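Long-range contact in C2 toxin component I (Clostridium botulinum, PDB 2J3V), which is the enzymatic component of the binary C2 toxin and acts as an ADP-ribosyltransferase, an activity that in this toxin family is directed at actin: residues 312-317 / 361-366. The protein carries 1 engineered substitution. Numbering follows the deposited sequence.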
ATOM      1  N   PHE A 312      -9.633 -11.190  17.729  1.00 24.08           N
ATOM      2  CA  PHE A 312      -9.449 -12.064  16.570  1.00 23.30           C
ATOM      3  C   PHE A 312      -7.984 -12.086  16.166  1.00 22.77           C
ATOM      4  O   PHE A 312      -7.337 -11.047  16.129  1.00 22.64           O
ATOM      5  CB  PHE A 312     -10.330 -11.613  15.387  1.00 23.19           C
ATOM      6  CG  PHE A 312     -10.203 -12.511  14.188  1.00 23.46           C
ATOM      7  CD1 PHE A 312      -9.190 -12.318  13.271  1.00 22.12           C
ATOM      8  CD2 PHE A 312     -11.066 -13.577  14.010  1.00 21.80           C
ATOM      9  CE1 PHE A 312      -9.054 -13.181  12.207  1.00 24.94           C
ATOM     10  CE2 PHE A 312     -10.948 -14.405  12.953  1.00 22.09           C
ATOM     11  CZ  PHE A 312      -9.955 -14.215  12.037  1.00 22.61           C
ATOM     12  N   SER A 313      -7.452 -13.253  15.867  1.00 22.62           N
ATOM     13  CA  SER A 313      -6.049 -13.333  15.521  1.00 24.18           C
ATOM     14  C   SER A 313      -5.813 -14.171  14.271  1.00 24.30           C
ATOM     15  O   SER A 313      -6.487 -15.173  14.022  1.00 25.45           O
ATOM     16  CB  SER A 313      -5.241 -13.927  16.684  1.00 24.55           C
ATOM     17  OG  SER A 313      -4.063 -14.466  16.165  1.00 26.11           O
ATOM     18  N   PHE A 314      -4.835 -13.750  13.492  1.00 25.19           N
ATOM     19  CA  PHE A 314      -4.470 -14.428  12.254  1.00 25.66           C
ATOM     20  C   PHE A 314      -3.274 -15.329  12.501  1.00 26.43           C
ATOM     21  O   PHE A 314      -2.692 -15.826  11.558  1.00 27.88           O
ATOM     22  CB  PHE A 314      -4.118 -13.395  11.176  1.00 25.15           C
ATOM     23  CG  PHE A 314      -5.308 -12.716  10.562  1.00 23.26           C
ATOM     24  CD1 PHE A 314      -6.160 -13.410   9.689  1.00 22.85           C
ATOM     25  CD2 PHE A 314      -5.539 -11.407  10.785  1.00 20.25           C
ATOM     26  CE1 PHE A 314      -7.210 -12.795   9.116  1.00 20.88           C
ATOM     27  CE2 PHE A 314      -6.612 -10.770  10.192  1.00 22.55           C
ATOM     28  CZ  PHE A 314      -7.443 -11.453   9.377  1.00 22.11           C
ATOM     29  N   ASP A 315      -2.889 -15.538  13.753  1.00 27.60           N
ATOM     30  CA  ASP A 315      -1.690 -16.355  14.060  1.00 27.68           C
ATOM     31  C   ASP A 315      -2.035 -17.667  14.767  1.00 29.43           C
ATOM     32  O   ASP A 315      -2.923 -17.691  15.636  1.00 28.35           O
ATOM     33  CB  ASP A 315      -0.735 -15.563  14.962  1.00 27.14           C
ATOM     34  CG  ASP A 315      -0.008 -14.482  14.218  1.00 26.21           C
ATOM     35  OD1 ASP A 315       0.684 -14.799  13.243  1.00 26.18           O
ATOM     36  OD2 ASP A 315      -0.107 -13.302  14.512  1.00 25.62           O
ATOM     37  N   LYS A 316      -1.299 -18.717  14.426  1.00 30.54           N
ATOM     38  CA  LYS A 316      -1.504 -20.041  15.002  1.00 34.08           C
ATOM     39  C   LYS A 316      -0.127 -20.673  15.304  1.00 35.54           C
ATOM     40  O   LYS A 316       0.886 -20.253  14.752  1.00 36.02           O
ATOM     41  CB  LYS A 316      -2.326 -20.945  14.053  1.00 33.72           C
ATOM     42  CG  LYS A 316      -1.469 -21.928  13.266  1.00 38.04           C
ATOM     43  CD  LYS A 316      -2.207 -22.686  12.112  1.00 42.03           C
ATOM     44  CE  LYS A 316      -1.538 -22.464  10.740  1.00 42.11           C
ATOM     45  NZ  LYS A 316      -0.963 -23.672  10.038  1.00 43.46           N
ATOM     46  N   LYS A 317      -0.116 -21.690  16.148  1.00 38.94           N
ATOM     47  CA  LYS A 317       1.114 -22.433  16.539  1.00 42.02           C
ATOM     48  C   LYS A 317       1.357 -23.763  15.793  1.00 44.25           C
ATOM     49  O   LYS A 317       0.532 -24.675  15.868  1.00 45.69           O
ATOM     50  CB  LYS A 317       1.066 -22.684  18.048  1.00 42.62           C
ATOM     51  CG  LYS A 317       1.403 -21.414  18.876  1.00 43.26           C
ATOM     52  CD  LYS A 317       1.463 -21.634  20.420  1.00 45.61           C
ATOM     53  CE  LYS A 317       2.899 -21.686  21.006  1.00 45.93           C
ATOM     54  NZ  LYS A 317       3.004 -20.963  22.309  1.00 45.24           N
ATOM     55  N   SER A 361      -3.266  -3.411  17.098  1.00 25.45           N
ATOM     56  CA  SER A 361      -4.512  -3.424  16.325  1.00 25.19           C
ATOM     57  C   SER A 361      -4.188  -3.918  14.909  1.00 25.74           C
ATOM     58  O   SER A 361      -3.502  -3.221  14.149  1.00 25.72           O
ATOM     59  CB  SER A 361      -5.109  -2.041  16.294  1.00 25.43           C
ATOM     60  OG  SER A 361      -5.510  -1.640  17.596  1.00 24.37           O
ATOM     61  N   ARG A 362      -4.679  -5.098  14.526  1.00 25.51           N
ATOM     62  CA  ARG A 362      -4.109  -5.740  13.346  1.00 26.20           C
ATOM     63  C   ARG A 362      -4.829  -5.514  12.014  1.00 25.07           C
ATOM     64  O   ARG A 362      -4.393  -6.018  10.983  1.00 24.23           O
ATOM     65  CB  ARG A 362      -3.833  -7.200  13.600  1.00 26.89           C
ATOM     66  CG  ARG A 362      -4.970  -8.000  13.725  1.00 29.33           C
ATOM     67  CD  ARG A 362      -4.615  -9.301  14.421  1.00 31.38           C
ATOM     68  NE  ARG A 362      -4.821  -9.159  15.836  1.00 35.77           N
ATOM     69  CZ  ARG A 362      -4.351  -9.980  16.739  1.00 32.61           C
ATOM     70  NH1 ARG A 362      -3.647 -11.003  16.370  1.00 32.58           N
ATOM     71  NH2 ARG A 362      -4.598  -9.761  18.004  1.00 30.38           N
ATOM     72  N   PHE A 363      -5.897  -4.730  12.053  1.00 23.14           N
ATOM     73  CA  PHE A 363      -6.626  -4.406  10.859  1.00 23.60           C
ATOM     74  C   PHE A 363      -6.256  -2.952  10.438  1.00 22.06           C
ATOM     75  O   PHE A 363      -6.744  -1.950  10.994  1.00 19.76           O
ATOM     76  CB  PHE A 363      -8.120  -4.631  11.061  1.00 23.63           C
ATOM     77  CG  PHE A 363      -8.468  -6.053  11.404  1.00 24.81           C
ATOM     78  CD1 PHE A 363      -8.475  -6.491  12.742  1.00 24.43           C
ATOM     79  CD2 PHE A 363      -8.845  -6.948  10.406  1.00 25.21           C
ATOM     80  CE1 PHE A 363      -8.804  -7.785  13.061  1.00 25.61           C
ATOM     81  CE2 PHE A 363      -9.190  -8.257  10.722  1.00 26.77           C
ATOM     82  CZ  PHE A 363      -9.152  -8.689  12.058  1.00 26.70           C
ATOM     83  N   ILE A 364      -5.331  -2.876   9.487  1.00 20.54           N
ATOM     84  CA  ILE A 364      -4.769  -1.584   9.103  1.00 21.00           C
ATOM     85  C   ILE A 364      -5.497  -1.025   7.887  1.00 20.33           C
ATOM     86  O   ILE A 364      -5.203  -1.430   6.791  1.00 21.36           O
ATOM     87  CB  ILE A 364      -3.247  -1.708   8.759  1.00 20.28           C
ATOM     88  CG1 ILE A 364      -2.479  -2.508   9.843  1.00 19.92           C
ATOM     89  CG2 ILE A 364      -2.620  -0.333   8.631  1.00 20.35           C
ATOM     90  CD1 ILE A 364      -1.169  -3.203   9.313  1.00 20.95           C
ATOM     91  N   PHE A 365      -6.410  -0.082   8.082  1.00 21.01           N
ATOM     92  CA  PHE A 365      -6.967   0.711   6.956  1.00 20.94           C
ATOM     93  C   PHE A 365      -5.989   1.718   6.376  1.00 21.20           C
ATOM     94  O   PHE A 365      -5.527   2.637   7.060  1.00 20.67           O
ATOM     95  CB  PHE A 365      -8.271   1.403   7.322  1.00 21.04           C
ATOM     96  CG  PHE A 365      -9.446   0.459   7.403  1.00 23.65           C
ATOM     97  CD1 PHE A 365     -10.129   0.084   6.281  1.00 25.83           C
ATOM     98  CD2 PHE A 365      -9.900  -0.002   8.632  1.00 28.60           C
ATOM     99  CE1 PHE A 365     -11.213  -0.782   6.355  1.00 27.57           C
ATOM    100  CE2 PHE A 365     -10.964  -0.889   8.708  1.00 30.95           C
ATOM    101  CZ  PHE A 365     -11.626  -1.273   7.559  1.00 28.90           C
ATOM    102  N   ARG A 366      -5.638   1.462   5.106  1.00 20.68           N
ATOM    103  CA  ARG A 366      -4.794   2.286   4.277  1.00 19.31           C
ATOM    104  C   ARG A 366      -5.784   3.053   3.378  1.00 19.25           C
ATOM    105  O   ARG A 366      -6.209   2.550   2.351  1.00 17.33           O
ATOM    106  CB  ARG A 366      -3.865   1.366   3.445  1.00 18.74           C
ATOM    107  CG  ARG A 366      -2.855   2.162   2.630  1.00 19.01           C
ATOM    108  CD  ARG A 366      -1.628   1.423   2.181  1.00 20.15           C
ATOM    109  NE  ARG A 366      -0.812   2.244   1.269  1.00 21.08           N
ATOM    110  CZ  ARG A 366      -0.865   2.196  -0.077  1.00 23.17           C
ATOM    111  NH1 ARG A 366      -1.665   1.366  -0.716  1.00 21.64           N
ATOM    112  NH2 ARG A 366      -0.058   2.950  -0.792  1.00 24.16           N
TER
HETATM  113  O   HOH W   1      -2.505 -12.021  14.174  1.00 15.84           O
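Phe312 and Phe314 both meet the ring of Phe363, joining the approach to a two-stranded antiparallel hairpin (strands 315-318 and 321-324) to the start of sheet strand 363-369 in an ADP-ribosyltransferase exoenzyme fold. No direct hydrogen bond crosses between the two segments. The tight part is aromatic. CE2 of Phe314 comes 3.6 Å from CE2 of Phe363, with the ring planes turned 56° apart. CD1 of Phe312 reaches the rim of the Phe363 ring near its plane, 3.8 Å from CZ. Phe312 and Phe314 also pack on each other: CE1 of Phe312 sits over the centre of one face of the Phe314 ring. CG of Phe314 lies anti to its carbonyl carbon (chi1 -76°), which carries the ring over toward Phe363. Phe306 and Phe332 meet the same Phe363 ring, and helix 326-336 covers Phe314 through Lys328 and Leu329. Phe314 and Phe363 are buried.

The other side is polar, partly exposed and bridged by water. Arg362 bends at chi3 (92°), and its guanidinium lies with one face against the chain at Phe312 and Ser313. The carbonyl O of Phe312 stands 3.1 Å above the guanidinium plane, over the centre of the group, so the N-H groups do not point at it. CB of Ser313 packs 3.3 Å from NH1 of Arg362. Ser313 itself forms an ST turn, its OG accepting from the backbone N of Asp315. Asp315 OD1 has a further partner in Thr417 of strand 414-426. The side-chain ends of Asp315 and Arg362 do not touch; one water in the plane of the guanidinium links them. It accepts from NH1 of Arg362 at 2.7 Å and from the backbone N of Phe314 at 3.0 Å, and donates to OD2 of Asp315 at 2.7 Å.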